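Local atomic coordinates of BamL (Bacillus amyloliquefaciens, PDB entry 4KVZ), a protein that binds S-adenosyl-L-homocysteine and acts as a selective N-methyltransferase in the biosynthesis of the natural product plantazolicin. Residues L50-S55 with Q154-I159; E195-L200 with V210-G215. All coordinates share one frame; numbering follows the deposited sequence.

Contact 1 (L50-S55 with Q154-I159); sequences LSFYSS and QSCIYI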
loop_
_atom_site.group_PDB
_atom_site.type_symbol
_atom_site.label_atom_id
_atom_site.label_comp_id
_atom_site.label_asym_id
_atom_site.label_seq_id
_atom_site.Cartn_x
_atom_site.Cartn_y
_atom_site.Cartn_z
ATOM N N LEU A 50 9.626 7.011 1.383
ATOM C CA LEU A 50 11.012 7.272 1.743
ATOM C C LEU A 50 11.241 8.774 1.951
ATOM O O LEU A 50 11.885 9.187 2.920
ATOM C CB LEU A 50 11.970 6.732 0.673
ATOM C CG LEU A 50 12.042 5.207 0.550
ATOM C CD1 LEU A 50 12.995 4.833 -0.576
ATOM C CD2 LEU A 50 12.469 4.570 1.859
ATOM N N SER A 51 10.698 9.573 1.044
ATOM C CA SER A 51 10.801 11.020 1.164
ATOM C C SER A 51 10.029 11.520 2.389
ATOM O O SER A 51 10.552 12.326 3.156
ATOM C CB SER A 51 10.326 11.700 -0.110
ATOM O OG SER A 51 10.423 13.111 0.018
ATOM N N PHE A 52 8.806 11.033 2.581
ATOM C CA PHE A 52 8.019 11.424 3.751
ATOM C C PHE A 52 8.770 11.092 5.042
ATOM O O PHE A 52 8.822 11.907 5.957
ATOM C CB PHE A 52 6.628 10.780 3.764
ATOM C CG PHE A 52 5.878 10.990 5.060
ATOM C CD1 PHE A 52 6.033 10.098 6.125
ATOM C CD2 PHE A 52 5.025 12.082 5.217
ATOM C CE1 PHE A 52 5.362 10.290 7.322
ATOM C CE2 PHE A 52 4.345 12.280 6.413
ATOM C CZ PHE A 52 4.513 11.381 7.464
ATOM N N TYR A 53 9.351 9.894 5.110
ATOM C CA TYR A 53 9.971 9.436 6.346
ATOM C C TYR A 53 11.150 10.327 6.723
ATOM O O TYR A 53 11.308 10.706 7.889
ATOM C CB TYR A 53 10.413 7.967 6.242
ATOM C CG TYR A 53 10.791 7.397 7.581
ATOM C CD1 TYR A 53 12.075 7.564 8.089
ATOM C CD2 TYR A 53 9.853 6.704 8.356
ATOM C CE1 TYR A 53 12.420 7.059 9.332
ATOM C CE2 TYR A 53 10.193 6.185 9.595
ATOM C CZ TYR A 53 11.481 6.364 10.076
ATOM O OH TYR A 53 11.818 5.866 11.317
ATOM N N SER A 54 11.970 10.642 5.725
ATOM C CA SER A 54 13.149 11.492 5.901
ATOM C C SER A 54 12.762 12.893 6.353
ATOM O O SER A 54 13.414 13.468 7.224
ATOM C CB SER A 54 13.958 11.571 4.602
ATOM O OG SER A 54 14.920 10.538 4.545
ATOM N N SER A 55 11.691 13.423 5.766
ATOM C CA SER A 55 11.235 14.781 6.063
ATOM C C SER A 55 10.611 14.872 7.447
ATOM O O SER A 55 10.839 15.840 8.169
ATOM C CB SER A 55 10.254 15.262 4.998
ATOM O OG SER A 55 10.914 15.366 3.747
ATOM N N GLN A 154 9.254 5.908 15.759
ATOM C CA GLN A 154 9.219 6.930 14.726
ATOM C C GLN A 154 8.835 6.136 13.487
ATOM O O GLN A 154 9.673 5.506 12.845
ATOM C CB GLN A 154 10.606 7.560 14.538
ATOM C CG GLN A 154 11.284 8.067 15.807
ATOM C CD GLN A 154 12.744 8.420 15.558
ATOM O OE1 GLN A 154 13.643 7.558 15.600
ATOM N NE2 GLN A 154 12.986 9.687 15.269
ATOM N N SER A 155 7.550 6.127 13.166
ATOM C CA SER A 155 7.091 5.180 12.174
ATOM C C SER A 155 5.830 5.625 11.471
ATOM O O SER A 155 5.165 6.578 11.882
ATOM C CB SER A 155 6.846 3.829 12.850
ATOM O OG SER A 155 5.883 3.993 13.879
ATOM N N CYS A 156 5.514 4.921 10.394
ATOM C CA CYS A 156 4.266 5.145 9.695
ATOM C C CYS A 156 3.786 3.909 8.979
ATOM O O CYS A 156 4.582 3.073 8.523
ATOM C CB CYS A 156 4.371 6.304 8.695
ATOM S SG CYS A 156 5.599 6.130 7.369
ATOM N N ILE A 157 2.464 3.818 8.884
ATOM C CA ILE A 157 1.799 2.897 7.987
ATOM C C ILE A 157 1.383 3.741 6.798
ATOM O O ILE A 157 0.806 4.824 6.974
ATOM C CB ILE A 157 0.548 2.257 8.631
ATOM C CG1 ILE A 157 0.955 1.421 9.853
ATOM C CG2 ILE A 157 -0.196 1.410 7.606
ATOM C CD1 ILE A 157 -0.198 0.894 10.686
ATOM N N TYR A 158 1.707 3.273 5.599
ATOM C CA TYR A 158 1.326 3.988 4.391
ATOM C C TYR A 158 0.456 3.045 3.569
ATOM O O TYR A 158 0.900 1.973 3.167
ATOM C CB TYR A 158 2.546 4.470 3.601
ATOM C CG TYR A 158 2.194 5.272 2.352
ATOM C CD1 TYR A 158 1.137 6.194 2.364
ATOM C CD2 TYR A 158 2.925 5.128 1.176
ATOM C CE1 TYR A 158 0.813 6.930 1.227
ATOM C CE2 TYR A 158 2.613 5.870 0.045
ATOM C CZ TYR A 158 1.561 6.771 0.083
ATOM O OH TYR A 158 1.242 7.505 -1.038
ATOM N N ILE A 159 -0.798 3.446 3.357
ATOM C CA ILE A 159 -1.773 2.651 2.609
ATOM C C ILE A 159 -2.141 3.366 1.314
ATOM O O ILE A 159 -2.535 4.539 1.337
ATOM C CB ILE A 159 -3.069 2.453 3.436
ATOM C CG1 ILE A 159 -2.749 1.780 4.774
ATOM C CG2 ILE A 159 -4.100 1.655 2.644
ATOM C CD1 ILE A 159 -3.906 1.780 5.760
#
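Tyr53 and Gln154 make the one hydrogen bond between helix segment 50-55 and segment 154-159. The phenol oxygen Tyr53 OH donates to Gln154 O over 2.7 Å, approaching the carbonyl oxygen at a C=O...donor angle of 141° and tilted out of the carbonyl plane. The phenol reaches this far because CG lies anti to the backbone N (chi1 -168°), which stretches the ring from the helix toward the backbone of Gln154. Ring and backbone then meet edge on, with Tyr53 CE2 4.2 Å from Ser155 CA, and the sulfur of Cys156 lies near the same ring plane, SG being 4.4 Å from Tyr53 CD2.

Cys156 directs its side chain at the helix, and SG sits in the corner formed by the two aromatic rings, touching both. Cys156 SG is 4.2 Å from Phe52 CE1 and 5.2 Å from the centroid of that ring, a sulfur-aromatic contact of oblique geometry, 66° off the ring normal. This inner part is buried and almost wholly apolar, whereas the end formed by Gln154 is partly exposed. There Gln154 CB passes 3.8 Å from Tyr53 OH while the amide end turns to another partner, OE1 accepting a hydrogen bond from Arg59.

The interface is small, 178 Å² in all, and the axes of the two short segments, running nearly antiparallel, approach to 9.7 Å. Such packing of a helix on a central sheet is expected of a Rossmann-like methyltransferase. Strand 155-162 lies between parallel strand 125-131, whose Asp126 and Ile127 touch Tyr53, and antiparallel strand 258-266, whose Trp262 stacks with Phe52; helix 24-57 thus spans three adjacent strands of the sheet.

Contact 2 (E195-L200 with V210-G215); sequences EFKQLL and VSFHVG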
loop_
_atom_site.group_PDB
_atom_site.type_symbol
_atom_site.label_atom_id
_atom_site.label_comp_id
_atom_site.label_asym_id
_atom_site.label_seq_id
_atom_site.Cartn_x
_atom_site.Cartn_y
_atom_site.Cartn_z
ATOM N N GLU A 195 -15.174 7.116 3.739
ATOM C CA GLU A 195 -15.143 5.876 4.500
ATOM C C GLU A 195 -13.724 5.517 4.923
ATOM O O GLU A 195 -13.506 5.075 6.043
ATOM C CB GLU A 195 -15.734 4.726 3.690
ATOM C CG GLU A 195 -17.252 4.771 3.605
ATOM C CD GLU A 195 -17.788 3.962 2.447
ATOM O OE1 GLU A 195 -16.992 3.335 1.714
ATOM O OE2 GLU A 195 -19.019 3.971 2.262
ATOM N N PHE A 196 -12.773 5.702 4.008
ATOM C CA PHE A 196 -11.356 5.477 4.290
ATOM C C PHE A 196 -10.883 6.383 5.424
ATOM O O PHE A 196 -10.241 5.912 6.365
ATOM C CB PHE A 196 -10.544 5.709 3.012
ATOM C CG PHE A 196 -9.101 5.265 3.088
ATOM C CD1 PHE A 196 -8.760 3.958 3.443
ATOM C CD2 PHE A 196 -8.086 6.141 2.731
ATOM C CE1 PHE A 196 -7.425 3.555 3.478
ATOM C CE2 PHE A 196 -6.750 5.745 2.755
ATOM C CZ PHE A 196 -6.422 4.450 3.127
ATOM N N LYS A 197 -11.220 7.672 5.343
ATOM C CA LYS A 197 -10.886 8.633 6.401
ATOM C C LYS A 197 -11.499 8.207 7.743
ATOM O O LYS A 197 -10.825 8.248 8.776
ATOM C CB LYS A 197 -11.329 10.052 6.013
ATOM C CG LYS A 197 -10.957 11.120 7.031
ATOM C CD LYS A 197 -11.170 12.529 6.495
ATOM C CE LYS A 197 -10.967 13.579 7.583
ATOM N NZ LYS A 197 -9.592 13.582 8.156
ATOM N N GLN A 198 -12.763 7.781 7.715
ATOM C CA GLN A 198 -13.443 7.318 8.920
ATOM C C GLN A 198 -12.742 6.092 9.505
ATOM O O GLN A 198 -12.596 5.973 10.727
ATOM C CB GLN A 198 -14.925 7.019 8.646
ATOM C CG GLN A 198 -15.727 6.576 9.867
ATOM C CD GLN A 198 -15.808 7.633 10.962
ATOM O OE1 GLN A 198 -16.326 8.734 10.754
ATOM N NE2 GLN A 198 -15.306 7.291 12.143
ATOM N N LEU A 199 -12.314 5.184 8.627
ATOM C CA LEU A 199 -11.612 3.975 9.041
ATOM C C LEU A 199 -10.326 4.339 9.786
ATOM O O LEU A 199 -10.072 3.829 10.882
ATOM C CB LEU A 199 -11.325 3.066 7.825
ATOM C CG LEU A 199 -10.935 1.600 8.079
ATOM C CD1 LEU A 199 -11.249 0.711 6.881
ATOM C CD2 LEU A 199 -9.469 1.455 8.468
ATOM N N LEU A 200 -9.520 5.228 9.206
ATOM C CA LEU A 200 -8.277 5.649 9.866
ATOM C C LEU A 200 -8.542 6.423 11.169
ATOM O O LEU A 200 -7.770 6.329 12.118
ATOM C CB LEU A 200 -7.350 6.422 8.916
ATOM C CG LEU A 200 -6.787 5.673 7.694
ATOM C CD1 LEU A 200 -5.614 6.438 7.088
ATOM C CD2 LEU A 200 -6.377 4.243 8.016
ATOM N N VAL A 210 -0.137 8.972 17.966
ATOM C CA VAL A 210 -0.506 8.543 16.615
ATOM C C VAL A 210 -1.449 9.562 15.964
ATOM O O VAL A 210 -2.485 9.905 16.534
ATOM C CB VAL A 210 -1.136 7.123 16.640
ATOM C CG1 VAL A 210 -1.564 6.679 15.251
ATOM C CG2 VAL A 210 -0.157 6.105 17.220
ATOM N N SER A 211 -1.063 10.064 14.789
ATOM C CA SER A 211 -1.912 10.947 13.974
ATOM C C SER A 211 -2.189 10.266 12.631
ATOM O O SER A 211 -1.616 9.219 12.340
ATOM C CB SER A 211 -1.239 12.305 13.761
ATOM O OG SER A 211 -0.077 12.192 12.954
ATOM N N PHE A 212 -3.087 10.834 11.828
ATOM C CA PHE A 212 -3.366 10.276 10.503
ATOM C C PHE A 212 -3.582 11.339 9.442
ATOM O O PHE A 212 -3.804 12.512 9.758
ATOM C CB PHE A 212 -4.531 9.264 10.536
ATOM C CG PHE A 212 -5.899 9.888 10.631
ATOM C CD1 PHE A 212 -6.412 10.295 11.859
ATOM C CD2 PHE A 212 -6.687 10.040 9.492
ATOM C CE1 PHE A 212 -7.678 10.859 11.947
ATOM C CE2 PHE A 212 -7.951 10.610 9.574
ATOM C CZ PHE A 212 -8.446 11.016 10.805
ATOM N N HIS A 213 -3.487 10.922 8.180
ATOM C CA HIS A 213 -3.733 11.799 7.048
ATOM C C HIS A 213 -4.281 10.973 5.894
ATOM O O HIS A 213 -3.785 9.881 5.613
ATOM C CB HIS A 213 -2.448 12.516 6.624
ATOM C CG HIS A 213 -2.648 13.516 5.528
ATOM N ND1 HIS A 213 -2.960 14.837 5.775
ATOM C CD2 HIS A 213 -2.585 13.390 4.181
ATOM C CE1 HIS A 213 -3.075 15.481 4.628
ATOM N NE2 HIS A 213 -2.856 14.625 3.645
ATOM N N VAL A 214 -5.315 11.493 5.236
ATOM C CA VAL A 214 -5.861 10.861 4.037
ATOM C C VAL A 214 -5.980 11.923 2.939
ATOM O O VAL A 214 -6.245 13.096 3.223
ATOM C CB VAL A 214 -7.228 10.168 4.299
ATOM C CG1 VAL A 214 -7.719 9.436 3.060
ATOM C CG2 VAL A 214 -7.136 9.158 5.433
ATOM N N GLY A 215 -5.763 11.519 1.693
ATOM C CA GLY A 215 -5.976 12.405 0.555
ATOM C C GLY A 215 -5.941 11.683 -0.775
ATOM O O GLY A 215 -5.487 10.543 -0.860
#
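Phe212 is the first residue of strand 210-215 to meet helix segment 195-200. One face of its ring lies against the helix backbone, with the carbonyl carbon of Leu200 above the ring centre, and Leu200 CB comes within 3.7 Å of Phe212 CD2. A chi1 of 76°, with CG between the backbone N and the carbonyl carbon, puts the ring there. Lys197 crosses the far end of the ring at about a right angle: its CG lies in the ring plane at the edge, and Lys197 NZ, brought round by a bend at chi4, approaches Phe212 CE2 obliquely at 3.7 Å.

His213 points away from the helix, and its NE2 is hydrogen-bonded to Gly221 O. Val214 turns back, its two methyls dividing the work. Val214 CG1 meets the edge of the Phe196 ring, 3.3 Å from Phe196 CD2, a close approach; Val214 CG2 packs 3.5 Å from Leu200 CD1 and also touches Lys197 CA.

No hydrogen bond joins the segments. The alternation of side chains along the strand and the apolar character of the contact imply a helix held to the edge strand by hydrophobic packing, with the ammonium of the exposed Lys197 beside the Phe212 ring.

In the fold
Contacts 1 and 2 lie on opposite faces of the seven-stranded mixed sheet, their centres 15 Å apart. Contact 1 places helix 24-57 against inner strand 155-162, and contact 2 places helix 193-204 against edge strand 210-215, with strand 258-266 between the two strands. They meet through Ile159, whose CG2 is 3.7 Å from Phe196 CZ and whose CD1 is 4.2 Å from Leu200 CD2. Along the chain contact 1 closes before contact 2 opens. Both are structural packing away from the annotated cofactor-binding residues; the side chain of Phe196 is about 14 Å from the bound S-adenosyl-L-homocysteine.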